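Local coordinates for RNase III inhibitor (Mycobacterium tuberculosis, PDB 5M3I), which is a macro domain protein, named for inhibition of RNase III, whose mixed beta-sheet is packed between helices, at residues M11-S16 with D153-P158; L20-E25 with S120-P125; D108-I113 with V143-Q148. All blocks are in the same frame, centred on the assembly; numbering follows the deposited sequence.

Contact 1: M11-S16 with D153-P158; sequences MITYGS and DAVIYP
Thr13 holds OG1 between its backbone N and carbonyl carbon (chi1 64°), and Val155 turns CG1 anti to its own N (chi1 -168°); the hydroxyl oxygen thereby comes to lie across both valine methyls, 3.5 Å from Val155 CG2. The strands 12-14 and 153-156 run parallel, and their backbones alternate as donor and acceptor. Ala154 N reaches Met11 O, Thr13 N reaches Ala154 O at 2.8 Å, and Ile156 N bonds to Thr13 O. The ladder ends at Gly15 N, 2.7 Å from Ile156 O, where the donor stands above the carbonyl plane. At the other end, Asp153 OD1 takes the Met11 N-H on its anti lone pair (3.0 Å). On the Ile12 face, Ile12 CG2 meets Ile156 CD1 at 3.7 Å, the two chains side by side and pointing the same way. Gly15 CA sits over the centre of the Tyr157 ring, 3.9 Å from its centroid, in a CH-pi contact; with no side chain there, the ring can lie flat against the backbone. Phe146 of helix 135-147 covers Ile12 and Ala154. The pairing joins the first and last strands of the chain at one border of the macro domain sheet.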
loop_
_atom_site.group_PDB
_atom_site.type_symbol
_atom_site.label_atom_id
_atom_site.label_comp_id
_atom_site.label_asym_id
_atom_site.label_seq_id
_atom_site.Cartn_x
_atom_site.Cartn_y
_atom_site.Cartn_z
ATOM N N MET A 11 5.927 -9.034 -14.493
ATOM C CA MET A 11 6.693 -7.848 -14.855
ATOM C C MET A 11 6.591 -6.781 -13.753
ATOM O O MET A 11 5.547 -6.596 -13.141
ATOM C CB MET A 11 6.138 -7.232 -16.158
ATOM C CG MET A 11 6.116 -8.140 -17.379
ATOM S SD MET A 11 7.639 -8.004 -18.374
ATOM C CE MET A 11 8.798 -9.029 -17.450
ATOM N N ILE A 12 7.651 -6.021 -13.575
ATOM C CA ILE A 12 7.604 -4.816 -12.758
ATOM C C ILE A 12 7.585 -3.625 -13.726
ATOM O O ILE A 12 8.571 -3.391 -14.428
ATOM C CB ILE A 12 8.817 -4.753 -11.804
ATOM C CG1 ILE A 12 8.985 -6.112 -11.130
ATOM C CG2 ILE A 12 8.652 -3.634 -10.785
ATOM C CD1 ILE A 12 10.056 -6.170 -10.046
ATOM N N THR A 13 6.491 -2.886 -13.744
ATOM C CA THR A 13 6.300 -1.811 -14.691
ATOM C C THR A 13 6.173 -0.431 -14.029
ATOM O O THR A 13 5.872 -0.306 -12.845
ATOM C CB THR A 13 5.072 -2.052 -15.587
ATOM O OG1 THR A 13 3.904 -2.067 -14.813
ATOM C CG2 THR A 13 5.155 -3.367 -16.259
ATOM N N TYR A 14 6.411 0.608 -14.815
ATOM C CA TYR A 14 6.397 2.020 -14.342
ATOM C C TYR A 14 4.982 2.520 -14.512
ATOM O O TYR A 14 4.451 2.503 -15.628
ATOM C CB TYR A 14 7.325 2.899 -15.183
ATOM C CG TYR A 14 8.815 2.737 -14.952
ATOM C CD1 TYR A 14 9.534 1.785 -15.615
ATOM C CD2 TYR A 14 9.502 3.583 -14.111
ATOM C CE1 TYR A 14 10.888 1.585 -15.385
ATOM C CE2 TYR A 14 10.886 3.462 -13.938
ATOM C CZ TYR A 14 11.570 2.433 -14.542
ATOM O OH TYR A 14 12.943 2.242 -14.364
ATOM N N GLY A 15 4.315 2.865 -13.427
ATOM C CA GLY A 15 2.903 3.273 -13.524
ATOM C C GLY A 15 2.838 4.769 -13.844
ATOM O O GLY A 15 3.740 5.486 -13.529
ATOM N N SER A 16 1.755 5.213 -14.441
ATOM C CA SER A 16 1.476 6.622 -14.460
ATOM C C SER A 16 0.006 6.901 -14.419
ATOM O O SER A 16 -0.815 6.075 -14.777
ATOM C CB SER A 16 2.080 7.253 -15.700
ATOM O OG SER A 16 1.466 6.683 -16.835
ATOM N N ASP A 153 2.588 -9.346 -11.345
ATOM C CA ASP A 153 2.797 -8.062 -12.048
ATOM C C ASP A 153 2.727 -6.987 -11.034
ATOM O O ASP A 153 1.735 -6.905 -10.261
ATOM C CB ASP A 153 1.709 -7.819 -13.108
ATOM C CG ASP A 153 1.839 -8.747 -14.297
ATOM O OD1 ASP A 153 2.965 -8.982 -14.793
ATOM O OD2 ASP A 153 0.794 -9.236 -14.754
ATOM N N ALA A 154 3.754 -6.163 -10.984
ATOM C CA ALA A 154 3.757 -5.057 -10.044
ATOM C C ALA A 154 3.834 -3.797 -10.874
ATOM O O ALA A 154 4.750 -3.656 -11.670
ATOM C CB ALA A 154 4.948 -5.173 -9.102
ATOM N N VAL A 155 2.891 -2.903 -10.672
ATOM C CA VAL A 155 2.950 -1.570 -11.257
ATOM C C VAL A 155 3.342 -0.581 -10.142
ATOM O O VAL A 155 2.586 -0.390 -9.172
ATOM C CB VAL A 155 1.619 -1.138 -11.903
ATOM C CG1 VAL A 155 1.823 0.131 -12.743
ATOM C CG2 VAL A 155 1.075 -2.235 -12.812
ATOM N N ILE A 156 4.510 0.036 -10.303
ATOM C CA ILE A 156 5.031 0.993 -9.355
ATOM C C ILE A 156 4.882 2.431 -9.879
ATOM O O ILE A 156 5.382 2.746 -10.960
ATOM C CB ILE A 156 6.486 0.670 -9.077
ATOM C CG1 ILE A 156 6.563 -0.748 -8.485
ATOM C CG2 ILE A 156 7.050 1.686 -8.106
ATOM C CD1 ILE A 156 7.948 -1.156 -8.115
ATOM N N TYR A 157 4.174 3.238 -9.116
ATOM C CA TYR A 157 3.844 4.644 -9.443
ATOM C C TYR A 157 4.858 5.605 -8.819
ATOM O O TYR A 157 5.017 5.616 -7.617
ATOM C CB TYR A 157 2.451 5.015 -8.956
ATOM C CG TYR A 157 1.395 4.389 -9.837
ATOM C CD1 TYR A 157 1.109 2.995 -9.758
ATOM C CD2 TYR A 157 0.661 5.163 -10.746
ATOM C CE1 TYR A 157 0.173 2.413 -10.555
ATOM C CE2 TYR A 157 -0.322 4.584 -11.513
ATOM C CZ TYR A 157 -0.558 3.210 -11.423
ATOM O OH TYR A 157 -1.522 2.609 -12.236
ATOM N N PRO A 158 5.624 6.329 -9.653
ATOM C CA PRO A 158 6.605 7.256 -9.057
ATOM C C PRO A 158 5.926 8.508 -8.478
ATOM O O PRO A 158 4.727 8.651 -8.666
ATOM C CB PRO A 158 7.522 7.621 -10.226
ATOM C CG PRO A 158 6.844 7.126 -11.447
ATOM C CD PRO A 158 6.020 5.948 -11.025
HETATM O O HOH W 1 -3.311 4.328 -13.396
#

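Contact 2: L20-E25 with S120-P125; sequences LRADTE and SVAVPP
Between Ala22 and Glu25 the chain passes strand 120-123 in roughly the opposite sense, the two directions 142° apart, and the closest pair of CA atoms is that of Thr24 and Ser120, 5.2 Å apart. The segment 20-25 forms no strand here. It bends at Asp23, the centre of an inverse gamma turn whose closing bond, from Thr24 N to Ala22 O, is weak; Thr24 is then extended, but Glu25 takes a helix-like conformation just before strand 26-31 begins. The main polar link is made by a side chain: Glu25 N donates to Ser120 OG at 2.8 Å, with an angle of 158° at the hydrogen. The same N-H has a second, weak and strongly bent bond to Ser120 O, 3.3 Å away, so the serine meets one amide with both its hydroxyl and its carbonyl oxygen. Ser120 OG lies between its own backbone N and carbonyl carbon (chi1 74°), a rotation that turns the hydroxyl toward the incoming chain and also brings it 3.2 Å from Thr24 CA. Thr24 leans its methyl CG2 on the backbone of Val121, with the C atom 3.9 Å away, while its hydroxyl is engaged elsewhere, hydrogen-bonded to Ala26 O. Two residues beyond Ser120 on the strand, and two before Thr24 in the loop, Ala122 and Ala22 meet methyl to methyl, their CB atoms 3.6 Å apart, in a small apolar contact that Tyr157, just after strand 153-156, also touches. The contact lies where the loop enters strand 26-31, whose Ala26 pairs with Ser120 through the backbone. Strand 153-156 flanks 120-123 on its other edge, helix 135-147 packs on Val121 and Val123, and Leu20, earlier in the same connection, rests on helix 40-48.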
loop_
_atom_site.group_PDB
_atom_site.type_symbol
_atom_site.label_atom_id
_atom_site.label_comp_id
_atom_site.label_asym_id
_atom_site.label_seq_id
_atom_site.Cartn_x
_atom_site.Cartn_y
_atom_site.Cartn_z
ATOM N N LEU A 20 -5.467 4.702 -8.319
ATOM C CA LEU A 20 -6.780 4.097 -8.080
ATOM C C LEU A 20 -7.467 3.558 -9.341
ATOM O O LEU A 20 -8.386 2.740 -9.240
ATOM C CB LEU A 20 -7.714 5.054 -7.363
ATOM C CG LEU A 20 -7.515 5.078 -5.840
ATOM C CD1 LEU A 20 -6.220 5.773 -5.503
ATOM C CD2 LEU A 20 -8.648 5.803 -5.165
ATOM N N ARG A 21 -7.001 3.959 -10.518
ATOM C CA ARG A 21 -7.535 3.410 -11.768
ATOM C C ARG A 21 -6.683 2.303 -12.331
ATOM O O ARG A 21 -6.867 1.890 -13.470
ATOM C CB ARG A 21 -7.738 4.546 -12.776
ATOM C CG ARG A 21 -8.857 5.483 -12.312
ATOM C CD ARG A 21 -9.284 6.507 -13.349
ATOM N NE ARG A 21 -10.745 6.489 -13.502
ATOM C CZ ARG A 21 -11.435 5.775 -14.409
ATOM N NH1 ARG A 21 -10.826 4.992 -15.318
ATOM N NH2 ARG A 21 -12.765 5.853 -14.415
ATOM N N ALA A 22 -5.721 1.826 -11.560
ATOM C CA ALA A 22 -4.879 0.737 -12.023
ATOM C C ALA A 22 -5.736 -0.495 -12.272
ATOM O O ALA A 22 -6.691 -0.771 -11.538
ATOM C CB ALA A 22 -3.792 0.438 -11.022
ATOM N N ASP A 23 -5.380 -1.225 -13.314
ATOM C CA ASP A 23 -6.089 -2.439 -13.681
ATOM C C ASP A 23 -5.373 -3.632 -13.041
ATOM O O ASP A 23 -4.789 -4.471 -13.734
ATOM C CB ASP A 23 -6.130 -2.567 -15.219
ATOM C CG ASP A 23 -6.936 -3.771 -15.692
ATOM O OD1 ASP A 23 -7.968 -4.112 -15.054
ATOM O OD2 ASP A 23 -6.524 -4.383 -16.700
ATOM N N THR A 24 -5.392 -3.663 -11.713
ATOM C CA THR A 24 -4.712 -4.705 -10.964
ATOM C C THR A 24 -5.670 -5.342 -9.974
ATOM O O THR A 24 -6.740 -4.827 -9.650
ATOM C CB THR A 24 -3.451 -4.180 -10.219
ATOM O OG1 THR A 24 -3.811 -3.112 -9.342
ATOM C CG2 THR A 24 -2.405 -3.696 -11.200
ATOM N N GLU A 25 -5.267 -6.491 -9.502
ATOM C CA GLU A 25 -6.066 -7.263 -8.561
ATOM C C GLU A 25 -6.027 -6.655 -7.154
ATOM O O GLU A 25 -7.008 -6.738 -6.422
ATOM C CB GLU A 25 -5.502 -8.673 -8.571
ATOM C CG GLU A 25 -6.359 -9.696 -7.899
ATOM C CD GLU A 25 -5.858 -11.123 -8.141
ATOM O OE1 GLU A 25 -5.989 -11.953 -7.208
ATOM O OE2 GLU A 25 -5.353 -11.393 -9.250
ATOM N N SER A 120 -1.500 -9.491 -9.377
ATOM C CA SER A 120 -1.079 -8.189 -9.781
ATOM C C SER A 120 -1.373 -7.178 -8.673
ATOM O O SER A 120 -2.414 -7.262 -8.021
ATOM C CB SER A 120 -1.750 -7.788 -11.120
ATOM O OG SER A 120 -3.102 -7.456 -10.936
ATOM N N VAL A 121 -0.470 -6.211 -8.534
ATOM C CA VAL A 121 -0.610 -5.160 -7.538
ATOM C C VAL A 121 -0.048 -3.810 -8.040
ATOM O O VAL A 121 0.906 -3.774 -8.814
ATOM C CB VAL A 121 0.034 -5.629 -6.240
ATOM C CG1 VAL A 121 1.478 -5.861 -6.451
ATOM C CG2 VAL A 121 -0.169 -4.613 -5.145
ATOM N N ALA A 122 -0.690 -2.727 -7.624
ATOM C CA ALA A 122 -0.241 -1.356 -7.925
ATOM C C ALA A 122 0.233 -0.772 -6.635
ATOM O O ALA A 122 -0.492 -0.825 -5.611
ATOM C CB ALA A 122 -1.360 -0.511 -8.505
ATOM N N VAL A 123 1.408 -0.154 -6.682
ATOM C CA VAL A 123 2.072 0.354 -5.487
ATOM C C VAL A 123 2.431 1.851 -5.647
ATOM O O VAL A 123 2.996 2.223 -6.668
ATOM C CB VAL A 123 3.357 -0.441 -5.247
ATOM C CG1 VAL A 123 3.939 -0.059 -3.934
ATOM C CG2 VAL A 123 3.066 -1.950 -5.274
ATOM N N PRO A 124 2.093 2.695 -4.663
ATOM C CA PRO A 124 2.455 4.099 -4.675
ATOM C C PRO A 124 3.838 4.304 -4.121
ATOM O O PRO A 124 4.440 3.359 -3.632
ATOM C CB PRO A 124 1.436 4.731 -3.732
ATOM C CG PRO A 124 1.175 3.655 -2.752
ATOM C CD PRO A 124 1.235 2.372 -3.513
ATOM N N PRO A 125 4.346 5.530 -4.172
ATOM C CA PRO A 125 5.698 5.765 -3.683
ATOM C C PRO A 125 5.717 5.873 -2.150
ATOM O O PRO A 125 5.676 6.962 -1.583
ATOM C CB PRO A 125 6.112 7.073 -4.389
ATOM C CG PRO A 125 4.864 7.718 -4.849
ATOM C CD PRO A 125 3.756 6.710 -4.842
#

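Contact 3: D108-I113 with V143-Q148; sequences DLIRVI and VSAFQQ
Ile110 reaches across to Ala145 where helices 99-115 and 135-147 come together, their local axes 10.3 Å apart and inclined at 32°. With CG1 anti to the carbonyl carbon and the chain extended beyond it (chi2 166°), Ile110 pushes CD1 to 3.9 Å from Ala145 CB and 3.7 Å from Ala145 O. Ile110 and Ala145 are also the nearest CA pair of the two segments. Beside them, Phe146 extends its ring toward the first helix: Ile113 CD1 meets CE1 of Phe146 at 3.9 Å, the two side chains crossing at about a right angle, while Leu109 CD2 lies 4.1 Å from Phe146 CZ. This is the close, buried side, where Val121 and Val123 of strand 120-123 also touch the ring. On the solvent side the contact is thinner and less well matched: exposed Gln148 lays its amide NE2 against Ile110 CD1 (3.7 Å) without a hydrogen bond to the other segment. The contact between these segments is thus apolar; the side-on Arg111-Asp108 salt bridge stays within helix 99-115, Asp108 OD2 also accepts from Met70 N, and Arg114, just beyond the segment, adds a polar tie to Gln148 O.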
loop_
_atom_site.group_PDB
_atom_site.type_symbol
_atom_site.label_atom_id
_atom_site.label_comp_id
_atom_site.label_asym_id
_atom_site.label_seq_id
_atom_site.Cartn_x
_atom_site.Cartn_y
_atom_site.Cartn_z
ATOM N N ASP A 108 5.856 -8.127 5.052
ATOM C CA ASP A 108 4.501 -8.616 5.178
ATOM C C ASP A 108 3.718 -8.426 3.888
ATOM O O ASP A 108 2.773 -9.180 3.625
ATOM C CB ASP A 108 3.788 -7.985 6.337
ATOM C CG ASP A 108 2.575 -8.768 6.767
ATOM O OD1 ASP A 108 2.717 -9.951 7.120
ATOM O OD2 ASP A 108 1.459 -8.214 6.821
ATOM N N LEU A 109 4.050 -7.411 3.103
ATOM C CA LEU A 109 3.389 -7.240 1.823
ATOM C C LEU A 109 3.626 -8.478 0.934
ATOM O O LEU A 109 2.687 -8.931 0.287
ATOM C CB LEU A 109 3.888 -6.006 1.077
ATOM C CG LEU A 109 3.263 -5.786 -0.315
ATOM C CD1 LEU A 109 1.752 -5.595 -0.250
ATOM C CD2 LEU A 109 3.906 -4.570 -0.983
ATOM N N ILE A 110 4.863 -8.982 0.897
ATOM C CA ILE A 110 5.179 -10.151 0.114
ATOM C C ILE A 110 4.392 -11.351 0.639
ATOM O O ILE A 110 3.825 -12.117 -0.129
ATOM C CB ILE A 110 6.672 -10.477 0.219
ATOM C CG1 ILE A 110 7.492 -9.449 -0.565
ATOM C CG2 ILE A 110 6.974 -11.883 -0.257
ATOM C CD1 ILE A 110 8.969 -9.517 -0.226
ATOM N N ARG A 111 4.398 -11.519 1.944
ATOM C CA ARG A 111 3.696 -12.619 2.569
ATOM C C ARG A 111 2.204 -12.582 2.210
ATOM O O ARG A 111 1.625 -13.571 1.894
ATOM C CB ARG A 111 3.867 -12.562 4.088
ATOM C CG ARG A 111 3.257 -13.759 4.814
ATOM C CD ARG A 111 3.243 -13.595 6.331
ATOM N NE ARG A 111 2.348 -12.507 6.746
ATOM C CZ ARG A 111 1.007 -12.530 6.721
ATOM N NH1 ARG A 111 0.342 -13.598 6.309
ATOM N NH2 ARG A 111 0.325 -11.461 7.121
ATOM N N VAL A 112 1.603 -11.412 2.230
ATOM C CA VAL A 112 0.184 -11.295 1.971
ATOM C C VAL A 112 -0.157 -11.610 0.499
ATOM O O VAL A 112 -1.218 -12.176 0.198
ATOM C CB VAL A 112 -0.292 -9.891 2.417
ATOM C CG1 VAL A 112 -1.618 -9.491 1.808
ATOM C CG2 VAL A 112 -0.354 -9.843 3.936
ATOM N N ILE A 113 0.693 -11.153 -0.417
ATOM C CA ILE A 113 0.475 -11.395 -1.831
ATOM C C ILE A 113 0.520 -12.895 -2.095
ATOM O O ILE A 113 -0.240 -13.381 -2.919
ATOM C CB ILE A 113 1.471 -10.584 -2.709
ATOM C CG1 ILE A 113 1.045 -9.106 -2.735
ATOM C CG2 ILE A 113 1.534 -11.121 -4.132
ATOM C CD1 ILE A 113 2.124 -8.138 -3.122
ATOM N N VAL A 143 11.563 -2.601 -5.765
ATOM C CA VAL A 143 11.950 -3.453 -6.886
ATOM C C VAL A 143 12.481 -4.757 -6.326
ATOM O O VAL A 143 12.132 -5.820 -6.807
ATOM C CB VAL A 143 12.981 -2.751 -7.805
ATOM C CG1 VAL A 143 13.644 -3.713 -8.755
ATOM C CG2 VAL A 143 12.298 -1.660 -8.605
ATOM N N SER A 144 13.332 -4.658 -5.306
ATOM C CA SER A 144 13.927 -5.837 -4.617
ATOM C C SER A 144 12.872 -6.753 -4.080
ATOM O O SER A 144 12.927 -7.949 -4.301
ATOM C CB SER A 144 14.814 -5.366 -3.441
ATOM O OG SER A 144 16.022 -4.897 -3.958
ATOM N N ALA A 145 11.884 -6.179 -3.421
ATOM C CA ALA A 145 10.836 -7.000 -2.840
ATOM C C ALA A 145 10.064 -7.801 -3.913
ATOM O O ALA A 145 9.820 -8.986 -3.742
ATOM C CB ALA A 145 9.894 -6.150 -2.008
ATOM N N PHE A 146 9.733 -7.144 -5.021
ATOM C CA PHE A 146 8.949 -7.780 -6.097
ATOM C C PHE A 146 9.739 -8.736 -6.962
ATOM O O PHE A 146 9.141 -9.600 -7.592
ATOM C CB PHE A 146 8.203 -6.733 -6.969
ATOM C CG PHE A 146 6.984 -6.214 -6.300
ATOM C CD1 PHE A 146 5.876 -7.015 -6.201
ATOM C CD2 PHE A 146 6.993 -5.004 -5.659
ATOM C CE1 PHE A 146 4.749 -6.593 -5.528
ATOM C CE2 PHE A 146 5.898 -4.575 -4.944
ATOM C CZ PHE A 146 4.765 -5.375 -4.872
ATOM N N GLN A 147 11.061 -8.642 -6.960
ATOM C CA GLN A 147 11.844 -9.703 -7.542
ATOM C C GLN A 147 11.702 -11.056 -6.807
ATOM O O GLN A 147 12.026 -12.088 -7.392
ATOM C CB GLN A 147 13.294 -9.289 -7.620
ATOM C CG GLN A 147 13.458 -8.275 -8.727
ATOM C CD GLN A 147 14.831 -7.704 -8.766
ATOM O OE1 GLN A 147 15.542 -7.754 -7.800
ATOM N NE2 GLN A 147 15.203 -7.139 -9.892
ATOM N N GLN A 148 11.236 -11.051 -5.555
ATOM C CA GLN A 148 10.888 -12.291 -4.877
ATOM C C GLN A 148 9.508 -12.830 -5.263
ATOM O O GLN A 148 9.140 -13.909 -4.835
ATOM C CB GLN A 148 10.932 -12.125 -3.363
ATOM C CG GLN A 148 12.224 -11.556 -2.784
ATOM C CD GLN A 148 12.290 -11.685 -1.289
ATOM O OE1 GLN A 148 12.183 -12.796 -0.720
ATOM N NE2 GLN A 148 12.540 -10.569 -0.634
#

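Overall arrangement
All three contacts meet around strands 120-123 and 153-156 of the mixed sheet. Contacts 1 and 2 lie about 8 Å apart, centre to centre, and join through backbone pairing of Val155 with Val121 and Val123; contact 3 is about 14 Å from each, in the helical layer packed on one face. Phe146 ties the layers, touching Ala154 of contact 1 and Val121 of contact 2. Along the chain, contact 1 brings the two ends together and encloses the others, while the segments of contacts 2 and 3 alternate. Helix 99-115 leads into strand 120-123, and helix 135-147 follows it and precedes strand 153-156, giving the layered alpha/beta architecture of a macro domain.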